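Polymeric immunoglobulin receptor (Mus musculus, PDB 4NOF) probably binds polymeric immunoglobulins such as dimeric IgA and carries them across epithelia, the chain here being its second V-type immunoglobulin-like domain. Local coordinates at residues 45-50 / 55-60; 61-66 / 85-90; 67-70 / 76-79. One frame throughout, in Å; residues are numbered along the deposited sequence. Where two conformers were deposited one is given.

Interaction 1 (45-50 / 55-60); sequences SCELVI and KVNPSY
Asn57 reaches its amide to strand 46-51, and its ND2 is shared between Leu48 and Glu47. The firmer bond runs from Asn57 ND2 to Leu48 O, 3.1 Å, with the oxygen close to the amide plane and the nitrogen nearly in line with the carbonyl. A weak bond joins the same ND2 to Glu47 OE2 at 3.0 Å; the extended glutamate crosses the asparagine at about a right angle, carboxylate and amide planes 45° apart. With chi1 at -177°, Asn57 CG points opposite its own N, which carries the amide across to the strand. Its OD1 accepts from Ser59 N at 2.8 Å, an Asx turn. In this V-set domain the strand is an edge of the five-stranded sheet, the C' position by topology, and a classic beta bulge puts both Val49 and Ile50 opposite Leu38. Just there Asn57 N bonds Val49 O (2.9 Å, 175° at the hydrogen). An alanine in place of this asparagine removes the amide, and would probably leave Leu48 O without its side-chain donor and Ser59 N without its acceptor. Val49 CG1 sits over the centre of the Tyr60 ring, 3.7 Å from its centroid, a CH-pi contact, while Tyr60 OH bonds Tyr91 OH. At the flank, Leu48 CD2 meets Lys55 CB at 4.0 Å, and Ile50 CG1 approaches Val56 CB.

Interaction 2 (61-66 / 85-90); sequences IGRAKL and HNDAGL
Arg63 and Asp87 keep their backbones well apart, with CA atoms 11.1 Å from each other, so the two side chains alone close the gap between 61-66 and 85-90. They come from opposite directions and meet end-on, guanidinium and carboxylate nearly coplanar: NH1 and NH2 of the arginine each take one carboxylate oxygen. Arg63 NH2 to Asp87 OD1 is 2.9 Å and almost straight (178°), lying in the guanidinium plane and using the syn lone pair. Arg63 NH1 to Asp87 OD2 is 2.8 Å, also on the syn side but 19° out of the carboxylate plane. Its place fits the arginine-aspartate salt bridge characteristic of V-set domains, made between the residue just before strand 64-67 (strand D) and the 3-10 turn 85-87 that leads into strand 89-95 (strand F), and it ties the two sheets together at that end of the sandwich. A bend at chi3 (-69°) swings the guanidinium toward Asp87. Second partners fix both groups: Arg63 NH1 also reaches Ser81 O and NH2 reaches Ser59 O, while Asp87 OD2 accepts from Thr84 N. The aspartate is buried, and the paired charge probably keeps it ionised.

Interaction 3 (67-70 / 76-79); sequences FMKG and FYVN
Two backbone hydrogen bonds join Phe67 and Tyr77 as an antiparallel hydrogen-bonded pair. Phe67 N gives to Tyr77 O at 2.9 Å, and Tyr77 N returns one of 2.8 Å to Phe67 O. Aromatic contacts follow on the face that carries both side chains. Phe67 CG lies between its own backbone N and carbonyl carbon (chi1 57°), a setting that brings the ring back over the neighbouring strand. Tyr77 CB then rests over one face of the Phe67 ring, offset toward the rim and 3.9 Å from the centroid, as a CH-pi contact. The rings themselves are near parallel, planes at 25°, but slid apart with centroids 5.7 Å from each other, so they barely overlap. The pairing belongs to the smaller, three-stranded sheet of the V-set sandwich: Phe67 ends strand 64-67 (strand D), and 76-79 lies on the central strand 75-80 (strand E), flanked on its other side by 21-26. Apolar packing is lighter: Met68 CG packs on Phe76 CB at 3.7 Å, and Asn79 CB meets the Phe67 ring at its edge, while Asn79 ND2 is hydrogen-bonded to Thr22 OG1 and Asn20 OD1. Lys69 crosses Tyr77 at about a right angle, its CG 3.7 Å from Tyr77 CE2, before the bent chain leads its end away.

Interaction 1 closes before interaction 2 opens, and interaction 3 falls wholly between the two segments of interaction 2. Interactions 1 and 2 have centres about 8 Å apart and meet where Tyr60 CE2 comes within 3.3 Å of Asp87 OD1; the ring that Val49 covers on one face also lies beside the salt bridge. Interactions 2 and 3, centres about 15 Å apart, share the three-stranded sheet: Asn79 N and Lys65 O, 2.8 Å apart, form the backbone bond that continues the ladder. Interaction 1 reaches interaction 3 through the core, Ile50 CG2 lying 3.8 Å from Val78 CG1. The bound N-acetylglucosamine is about 6 Å from the Asn79 side chain and about 11 Å from that of Arg63.

Interaction 1 (45-50 / 55-60)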
ATOM      1  N   SER A  45      15.308   1.561  -0.692  1.00 51.74           N
ATOM      2  CA  SER A  45      14.409   2.710  -0.715  1.00 45.92           C
ATOM      3  C   SER A  45      12.948   2.243  -0.680  1.00 39.33           C
ATOM      4  O   SER A  45      12.630   1.149  -1.142  1.00 35.96           O
ATOM      5  CB  SER A  45      14.626   3.529  -1.995  1.00 48.64           C
ATOM      6  OG  SER A  45      15.922   4.112  -2.060  1.00 48.70           O
ATOM      7  N   CYS A  46      12.082   3.063  -0.097  1.00 33.28           N
ATOM      8  CA  CYS A  46      10.632   2.873  -0.265  0.50 27.93           C
ATOM      9  C   CYS A  46      10.141   4.165  -0.892  1.00 30.65           C
ATOM     10  O   CYS A  46      10.258   5.240  -0.305  1.00 37.16           O
ATOM     11  CB  CYS A  46       9.900   2.538   1.050  0.50 24.38           C
ATOM     12  SG  CYS A  46       8.375   1.532   0.889  0.50 21.42           S
ATOM     13  N   GLU A  47       9.630   4.041  -2.105  1.00 25.49           N
ATOM     14  CA  GLU A  47       9.155   5.176  -2.910  1.00 26.37           C
ATOM     15  C   GLU A  47       7.659   5.418  -2.618  1.00 21.81           C
ATOM     16  O   GLU A  47       6.855   4.499  -2.703  1.00 20.06           O
ATOM     17  CB  GLU A  47       9.379   4.799  -4.389  1.00 30.83           C
ATOM     18  CG  GLU A  47       8.707   5.602  -5.499  1.00 37.04           C
ATOM     19  CD  GLU A  47       8.892   4.971  -6.903  1.00 46.84           C
ATOM     20  OE1 GLU A  47       9.123   3.737  -7.008  1.00 48.81           O
ATOM     21  OE2 GLU A  47       8.779   5.709  -7.925  1.00 53.29           O
ATOM     22  N   LEU A  48       7.283   6.665  -2.344  1.00 19.96           N
ATOM     23  CA  LEU A  48       5.856   6.991  -2.178  1.00 19.50           C
ATOM     24  C   LEU A  48       4.991   6.518  -3.339  1.00 17.17           C
ATOM     25  O   LEU A  48       5.322   6.705  -4.512  1.00 18.62           O
ATOM     26  CB  LEU A  48       5.690   8.507  -1.970  1.00 21.91           C
ATOM     27  CG  LEU A  48       4.287   9.063  -1.702  1.00 26.00           C
ATOM     28  CD1 LEU A  48       3.662   8.420  -0.499  1.00 25.78           C
ATOM     29  CD2 LEU A  48       4.398  10.553  -1.419  1.00 29.76           C
ATOM     30  N   VAL A  49       3.865   5.865  -3.025  1.00 15.48           N
ATOM     31  CA  VAL A  49       2.806   5.607  -3.960  1.00 15.82           C
ATOM     32  C   VAL A  49       1.703   6.638  -3.774  1.00 14.96           C
ATOM     33  O   VAL A  49       1.348   7.323  -4.711  1.00 14.76           O
ATOM     34  CB  VAL A  49       2.255   4.173  -3.766  1.00 16.31           C
ATOM     35  CG1 VAL A  49       1.038   3.896  -4.640  1.00 17.46           C
ATOM     36  CG2 VAL A  49       3.417   3.190  -3.995  1.00 17.59           C
ATOM     37  N   ILE A  50       1.146   6.734  -2.560  1.00 15.47           N
ATOM     38  CA  ILE A  50       0.105   7.726  -2.267  1.00 15.14           C
ATOM     39  C   ILE A  50       0.063   7.949  -0.776  1.00 14.23           C
ATOM     40  O   ILE A  50       0.328   7.016   0.009  1.00 13.93           O
ATOM     41  CB  ILE A  50      -1.275   7.246  -2.798  1.00 16.29           C
ATOM     42  CG1 ILE A  50      -2.346   8.311  -2.661  1.00 17.34           C
ATOM     43  CG2 ILE A  50      -1.700   5.928  -2.124  1.00 16.33           C
ATOM     44  CD1 ILE A  50      -3.582   8.010  -3.469  1.00 18.44           C
ATOM     45  N   LYS A  55      -0.606  13.563  -1.855  1.00 17.32           N
ATOM     46  CA  LYS A  55       0.542  13.381  -2.758  1.00 17.35           C
ATOM     47  C   LYS A  55       0.466  12.002  -3.373  1.00 17.16           C
ATOM     48  O   LYS A  55       0.125  11.021  -2.677  1.00 17.00           O
ATOM     49  CB  LYS A  55       1.865  13.547  -2.015  1.00 18.25           C
ATOM     50  CG  LYS A  55       2.090  14.944  -1.534  1.00 22.41           C
ATOM     51  CD  LYS A  55       3.523  15.175  -1.059  1.00 26.04           C
ATOM     52  CE  LYS A  55       3.617  16.551  -0.449  1.00 31.80           C
ATOM     53  NZ  LYS A  55       2.851  16.664   0.839  1.00 34.78           N
ATOM     54  N   VAL A  56       0.781  11.910  -4.658  1.00 15.08           N
ATOM     55  CA  VAL A  56       0.712  10.661  -5.394  1.00 16.24           C
ATOM     56  C   VAL A  56       1.874  10.574  -6.378  1.00 16.99           C
ATOM     57  O   VAL A  56       2.263  11.563  -6.996  1.00 16.94           O
ATOM     58  CB  VAL A  56      -0.658  10.476  -6.082  1.00 18.36           C
ATOM     59  CG1 VAL A  56      -0.912  11.553  -7.116  1.00 21.00           C
ATOM     60  CG2 VAL A  56      -0.792   9.112  -6.741  1.00 18.42           C
ATOM     61  N   ASN A  57       2.414   9.381  -6.503  1.00 16.33           N
ATOM     62  CA  ASN A  57       3.474   9.092  -7.505  1.00 17.45           C
ATOM     63  C   ASN A  57       2.887   9.253  -8.887  1.00 17.64           C
ATOM     64  O   ASN A  57       1.834   8.717  -9.181  1.00 17.70           O
ATOM     65  CB  ASN A  57       3.882   7.638  -7.236  1.00 18.67           C
ATOM     66  CG  ASN A  57       5.024   7.128  -8.112  1.00 20.09           C
ATOM     67  OD1 ASN A  57       5.092   7.394  -9.308  1.00 20.61           O
ATOM     68  ND2 ASN A  57       5.877   6.307  -7.516  1.00 22.11           N
ATOM     69  N   PRO A  58       3.574   9.990  -9.810  1.00 19.69           N
ATOM     70  CA  PRO A  58       3.056  10.121 -11.178  1.00 20.31           C
ATOM     71  C   PRO A  58       2.725   8.822 -11.894  1.00 19.88           C
ATOM     72  O   PRO A  58       1.826   8.808 -12.758  1.00 21.53           O
ATOM     73  CB  PRO A  58       4.224  10.817 -11.952  1.00 20.39           C
ATOM     74  CG  PRO A  58       5.135  11.351 -10.949  1.00 20.84           C
ATOM     75  CD  PRO A  58       4.843  10.716  -9.587  1.00 19.79           C
ATOM     76  N   SER A  59       3.393   7.728 -11.535  1.00 19.52           N
ATOM     77  CA  SER A  59       3.093   6.426 -12.125  1.00 21.25           C
ATOM     78  C   SER A  59       1.770   5.816 -11.673  1.00 19.81           C
ATOM     79  O   SER A  59       1.289   4.865 -12.310  1.00 21.54           O
ATOM     80  CB  SER A  59       4.227   5.438 -11.870  1.00 21.89           C
ATOM     81  OG  SER A  59       5.427   5.901 -12.500  1.00 26.57           O
ATOM     82  N   TYR A  60       1.156   6.380 -10.638  1.00 18.24           N
ATOM     83  CA  TYR A  60      -0.092   5.873 -10.082  1.00 18.47           C
ATOM     84  C   TYR A  60      -1.236   6.878 -10.107  1.00 20.06           C
ATOM     85  O   TYR A  60      -2.343   6.560  -9.737  1.00 18.34           O
ATOM     86  CB  TYR A  60       0.123   5.435  -8.646  1.00 17.61           C
ATOM     87  CG  TYR A  60       0.990   4.224  -8.439  1.00 16.93           C
ATOM     88  CD1 TYR A  60       2.372   4.348  -8.348  1.00 17.62           C
ATOM     89  CD2 TYR A  60       0.435   2.956  -8.274  1.00 18.65           C
ATOM     90  CE1 TYR A  60       3.187   3.241  -8.097  1.00 18.97           C
ATOM     91  CE2 TYR A  60       1.245   1.847  -8.025  1.00 18.78           C
ATOM     92  CZ  TYR A  60       2.619   1.986  -7.948  1.00 20.24           C
ATOM     93  OH  TYR A  60       3.467   0.906  -7.684  1.00 21.04           O
TER

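Interaction 2 (61-66 / 85-90)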
ATOM      1  N   ILE A  61      -0.996   8.107 -10.560  1.00 22.26           N
ATOM      2  CA  ILE A  61      -2.073   9.085 -10.491  1.00 23.82           C
ATOM      3  C   ILE A  61      -3.231   8.634 -11.388  1.00 21.50           C
ATOM      4  O   ILE A  61      -3.026   8.030 -12.457  1.00 22.18           O
ATOM      5  CB  ILE A  61      -1.615  10.521 -10.825  1.00 27.64           C
ATOM      6  CG1 ILE A  61      -2.717  11.508 -10.418  1.00 29.26           C
ATOM      7  CG2 ILE A  61      -1.202  10.597 -12.269  1.00 26.93           C
ATOM      8  CD1 ILE A  61      -2.342  12.963 -10.376  1.00 30.97           C
ATOM      9  N   GLY A  62      -4.433   8.841 -10.882  1.00 23.81           N
ATOM     10  CA  GLY A  62      -5.655   8.369 -11.551  1.00 25.33           C
ATOM     11  C   GLY A  62      -5.977   6.897 -11.323  1.00 25.98           C
ATOM     12  O   GLY A  62      -7.037   6.429 -11.743  1.00 27.78           O
ATOM     13  N   ARG A  63      -5.059   6.168 -10.689  1.00 22.44           N
ATOM     14  CA  ARG A  63      -5.206   4.719 -10.445  1.00 23.82           C
ATOM     15  C   ARG A  63      -5.203   4.347  -8.983  1.00 21.29           C
ATOM     16  O   ARG A  63      -5.598   3.239  -8.640  1.00 25.67           O
ATOM     17  CB  ARG A  63      -4.061   3.905 -11.082  1.00 23.94           C
ATOM     18  CG  ARG A  63      -3.812   4.149 -12.528  1.00 26.12           C
ATOM     19  CD  ARG A  63      -2.899   3.083 -13.128  1.00 22.45           C
ATOM     20  NE  ARG A  63      -1.515   3.072 -12.693  1.00 21.39           N
ATOM     21  CZ  ARG A  63      -0.902   2.012 -12.139  1.00 20.62           C
ATOM     22  NH1 ARG A  63      -1.578   0.900 -11.914  1.00 20.61           N
ATOM     23  NH2 ARG A  63       0.389   2.066 -11.812  1.00 20.96           N
ATOM     24  N   ALA A  64      -4.697   5.217  -8.110  1.00 21.20           N
ATOM     25  CA  ALA A  64      -4.575   4.926  -6.706  1.00 19.73           C
ATOM     26  C   ALA A  64      -5.483   5.854  -5.902  1.00 20.24           C
ATOM     27  O   ALA A  64      -5.563   7.047  -6.168  1.00 21.12           O
ATOM     28  CB  ALA A  64      -3.127   5.078  -6.239  1.00 21.34           C
ATOM     29  N   LYS A  65      -6.165   5.291  -4.922  1.00 19.00           N
ATOM     30  CA  LYS A  65      -6.996   6.087  -4.040  0.50 19.27           C
ATOM     31  C   LYS A  65      -6.848   5.543  -2.631  1.00 17.85           C
ATOM     32  O   LYS A  65      -6.799   4.309  -2.413  1.00 18.63           O
ATOM     33  CB  LYS A  65      -8.451   6.042  -4.490  0.50 21.59           C
ATOM     34  CG  LYS A  65      -8.698   6.648  -5.873  0.50 24.39           C
ATOM     35  CD  LYS A  65      -8.478   8.160  -5.886  0.50 27.50           C
ATOM     36  CE  LYS A  65      -8.739   8.791  -7.254  0.50 30.12           C
ATOM     37  NZ  LYS A  65      -7.976   8.160  -8.378  0.50 33.41           N
ATOM     38  N   LEU A  66      -6.741   6.467  -1.683  1.00 15.76           N
ATOM     39  CA  LEU A  66      -6.555   6.136  -0.284  1.00 15.63           C
ATOM     40  C   LEU A  66      -7.789   6.597   0.482  1.00 16.20           C
ATOM     41  O   LEU A  66      -8.184   7.754   0.355  1.00 16.80           O
ATOM     42  CB  LEU A  66      -5.324   6.835   0.270  1.00 16.68           C
ATOM     43  CG  LEU A  66      -4.797   6.401   1.628  1.00 16.64           C
ATOM     44  CD1 LEU A  66      -3.306   6.710   1.827  1.00 18.43           C
ATOM     45  CD2 LEU A  66      -5.581   7.091   2.754  1.00 18.11           C
ATOM     46  N   HIS A  85       2.357  -5.029 -14.839  1.00 26.20           N
ATOM     47  CA  HIS A  85       3.373  -5.888 -14.260  1.00 28.16           C
ATOM     48  C   HIS A  85       4.378  -5.099 -13.405  1.00 24.46           C
ATOM     49  O   HIS A  85       4.890  -5.597 -12.406  1.00 23.21           O
ATOM     50  CB  HIS A  85       4.100  -6.758 -15.277  1.00 31.52           C
ATOM     51  CG  HIS A  85       4.939  -7.806 -14.621  1.00 36.48           C
ATOM     52  ND1 HIS A  85       6.314  -7.745 -14.578  1.00 40.21           N
ATOM     53  CD2 HIS A  85       4.586  -8.909 -13.917  1.00 38.32           C
ATOM     54  CE1 HIS A  85       6.774  -8.787 -13.906  1.00 41.06           C
ATOM     55  NE2 HIS A  85       5.746  -9.505 -13.491  1.00 40.41           N
ATOM     56  N   ASN A  86       4.601  -3.846 -13.745  1.00 23.14           N
ATOM     57  CA  ASN A  86       5.499  -3.007 -12.977  1.00 25.52           C
ATOM     58  C   ASN A  86       4.988  -2.673 -11.564  1.00 21.95           C
ATOM     59  O   ASN A  86       5.772  -2.277 -10.718  1.00 22.04           O
ATOM     60  CB  ASN A  86       5.786  -1.718 -13.729  1.00 31.51           C
ATOM     61  CG  ASN A  86       6.801  -1.918 -14.868  1.00 36.52           C
ATOM     62  OD1 ASN A  86       7.468  -2.963 -14.963  1.00 36.60           O
ATOM     63  ND2 ASN A  86       6.903  -0.925 -15.734  1.00 37.84           N
ATOM     64  N   ASP A  87       3.683  -2.832 -11.340  1.00 19.03           N
ATOM     65  CA  ASP A  87       3.085  -2.659 -10.001  1.00 17.60           C
ATOM     66  C   ASP A  87       3.447  -3.814  -9.066  1.00 16.91           C
ATOM     67  O   ASP A  87       3.301  -3.686  -7.866  1.00 16.95           O
ATOM     68  CB  ASP A  87       1.556  -2.556 -10.076  1.00 18.11           C
ATOM     69  CG  ASP A  87       1.068  -1.270 -10.759  1.00 19.78           C
ATOM     70  OD1 ASP A  87       1.734  -0.220 -10.594  1.00 20.85           O
ATOM     71  OD2 ASP A  87       0.006  -1.318 -11.425  1.00 21.21           O
ATOM     72  N   ALA A  88       3.873  -4.947  -9.603  1.00 16.90           N
ATOM     73  CA  ALA A  88       4.191  -6.079  -8.754  1.00 17.68           C
ATOM     74  C   ALA A  88       5.342  -5.772  -7.836  1.00 16.99           C
ATOM     75  O   ALA A  88       6.296  -5.075  -8.212  1.00 18.36           O
ATOM     76  CB  ALA A  88       4.511  -7.326  -9.576  1.00 19.06           C
ATOM     77  N   GLY A  89       5.285  -6.379  -6.648  1.00 16.94           N
ATOM     78  CA  GLY A  89       6.392  -6.337  -5.714  1.00 16.04           C
ATOM     79  C   GLY A  89       5.927  -5.995  -4.308  1.00 15.45           C
ATOM     80  O   GLY A  89       4.726  -6.022  -3.997  1.00 15.16           O
ATOM     81  N   LEU A  90       6.907  -5.675  -3.468  1.00 15.16           N
ATOM     82  CA  LEU A  90       6.650  -5.382  -2.056  1.00 15.56           C
ATOM     83  C   LEU A  90       6.294  -3.929  -1.845  1.00 15.24           C
ATOM     84  O   LEU A  90       6.879  -3.044  -2.474  1.00 16.15           O
ATOM     85  CB  LEU A  90       7.889  -5.678  -1.196  1.00 17.06           C
ATOM     86  CG  LEU A  90       8.219  -7.177  -1.058  1.00 18.89           C
ATOM     87  CD1 LEU A  90       9.630  -7.357  -0.484  1.00 20.94           C
ATOM     88  CD2 LEU A  90       7.168  -7.909  -0.244  1.00 20.13           C
TER

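Interaction 3 (67-70 / 76-79)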
ATOM      1  N   PHE A  67      -8.380   5.695   1.249  1.00 14.90           N
ATOM      2  CA  PHE A  67      -9.630   6.026   1.967  1.00 15.07           C
ATOM      3  C   PHE A  67      -9.784   5.167   3.207  1.00 16.29           C
ATOM      4  O   PHE A  67      -9.065   4.178   3.403  1.00 15.81           O
ATOM      5  CB  PHE A  67     -10.825   5.852   1.039  1.00 16.12           C
ATOM      6  CG  PHE A  67     -10.946   4.469   0.450  1.00 17.72           C
ATOM      7  CD1 PHE A  67     -10.284   4.137  -0.723  1.00 18.36           C
ATOM      8  CD2 PHE A  67     -11.705   3.493   1.075  1.00 17.46           C
ATOM      9  CE1 PHE A  67     -10.385   2.858  -1.260  1.00 21.46           C
ATOM     10  CE2 PHE A  67     -11.828   2.239   0.534  1.00 18.32           C
ATOM     11  CZ  PHE A  67     -11.165   1.901  -0.618  1.00 19.36           C
ATOM     12  N   MET A  68     -10.747   5.568   4.022  1.00 15.76           N
ATOM     13  CA  MET A  68     -11.233   4.771   5.135  1.00 16.27           C
ATOM     14  C   MET A  68     -12.722   4.420   4.922  1.00 16.91           C
ATOM     15  O   MET A  68     -13.328   4.842   3.937  1.00 15.93           O
ATOM     16  CB  MET A  68     -10.946   5.477   6.448  1.00 17.63           C
ATOM     17  CG  MET A  68      -9.453   5.496   6.800  1.00 18.11           C
ATOM     18  SD  MET A  68      -8.990   6.375   8.281  1.00 21.09           S
ATOM     19  CE  MET A  68      -9.501   5.202   9.549  1.00 20.71           C
ATOM     20  N   LYS A  69     -13.260   3.556   5.782  1.00 19.56           N
ATOM     21  CA  LYS A  69     -14.635   3.076   5.623  1.00 23.32           C
ATOM     22  C   LYS A  69     -15.385   3.181   6.931  1.00 23.69           C
ATOM     23  O   LYS A  69     -14.860   2.837   7.976  1.00 23.98           O
ATOM     24  CB  LYS A  69     -14.667   1.617   5.226  1.00 27.13           C
ATOM     25  CG  LYS A  69     -14.170   1.308   3.831  1.00 29.94           C
ATOM     26  CD  LYS A  69     -15.172   1.646   2.751  1.00 35.31           C
ATOM     27  CE  LYS A  69     -16.273   0.597   2.669  1.00 39.88           C
ATOM     28  NZ  LYS A  69     -17.015   0.708   1.387  1.00 45.64           N
ATOM     29  N   GLY A  70     -16.630   3.624   6.843  1.00 25.38           N
ATOM     30  CA  GLY A  70     -17.527   3.604   8.011  1.00 27.25           C
ATOM     31  C   GLY A  70     -16.982   4.374   9.192  1.00 29.18           C
ATOM     32  O   GLY A  70     -16.541   5.506   9.039  1.00 27.49           O
ATOM     33  N   PHE A  76      -6.890   1.711   7.110  1.00 17.09           N
ATOM     34  CA  PHE A  76      -7.112   2.443   5.877  1.00 15.71           C
ATOM     35  C   PHE A  76      -6.857   1.548   4.693  1.00 15.60           C
ATOM     36  O   PHE A  76      -6.337   0.420   4.824  1.00 17.14           O
ATOM     37  CB  PHE A  76      -6.346   3.768   5.778  1.00 15.11           C
ATOM     38  CG  PHE A  76      -4.854   3.630   5.617  1.00 15.29           C
ATOM     39  CD1 PHE A  76      -4.029   3.505   6.731  1.00 16.06           C
ATOM     40  CD2 PHE A  76      -4.254   3.708   4.337  1.00 14.89           C
ATOM     41  CE1 PHE A  76      -2.640   3.411   6.574  1.00 15.63           C
ATOM     42  CE2 PHE A  76      -2.861   3.626   4.192  1.00 15.53           C
ATOM     43  CZ  PHE A  76      -2.066   3.464   5.319  1.00 15.16           C
ATOM     44  N   TYR A  77      -7.287   2.030   3.535  1.00 14.89           N
ATOM     45  CA  TYR A  77      -7.275   1.237   2.325  1.00 14.94           C
ATOM     46  C   TYR A  77      -6.651   2.023   1.208  1.00 14.95           C
ATOM     47  O   TYR A  77      -6.795   3.236   1.137  1.00 16.63           O
ATOM     48  CB  TYR A  77      -8.663   0.804   1.906  1.00 16.70           C
ATOM     49  CG  TYR A  77      -9.415   0.032   2.954  1.00 18.74           C
ATOM     50  CD1 TYR A  77      -9.252  -1.353   3.077  1.00 20.27           C
ATOM     51  CD2 TYR A  77     -10.225   0.689   3.868  1.00 19.75           C
ATOM     52  CE1 TYR A  77      -9.948  -2.072   4.061  1.00 22.45           C
ATOM     53  CE2 TYR A  77     -10.915  -0.032   4.864  1.00 22.75           C
ATOM     54  CZ  TYR A  77     -10.777  -1.394   4.944  1.00 23.05           C
ATOM     55  OH  TYR A  77     -11.468  -2.098   5.941  1.00 28.79           O
ATOM     56  N   VAL A  78      -5.926   1.311   0.347  1.00 15.09           N
ATOM     57  CA  VAL A  78      -5.489   1.870  -0.927  1.00 15.85           C
ATOM     58  C   VAL A  78      -5.938   0.991  -2.074  1.00 15.15           C
ATOM     59  O   VAL A  78      -5.585  -0.187  -2.138  1.00 16.35           O
ATOM     60  CB  VAL A  78      -3.958   2.052  -0.988  1.00 15.43           C
ATOM     61  CG1 VAL A  78      -3.559   2.627  -2.329  1.00 16.39           C
ATOM     62  CG2 VAL A  78      -3.495   2.963   0.148  1.00 16.57           C
ATOM     63  N   ASN A  79      -6.776   1.539  -2.950  1.00 15.88           N
ATOM     64  CA  ASN A  79      -7.167   0.814  -4.131  1.00 17.96           C
ATOM     65  C   ASN A  79      -6.239   1.196  -5.232  1.00 18.08           C
ATOM     66  O   ASN A  79      -6.015   2.369  -5.454  1.00 18.00           O
ATOM     67  CB  ASN A  79      -8.615   1.092  -4.556  1.00 19.81           C
ATOM     68  CG  ASN A  79      -9.045   0.191  -5.714  1.00 22.65           C
ATOM     69  OD1 ASN A  79      -8.996   0.612  -6.848  1.00 25.28           O
ATOM     70  ND2 ASN A  79      -9.363  -1.062  -5.431  1.00 22.94           N
TER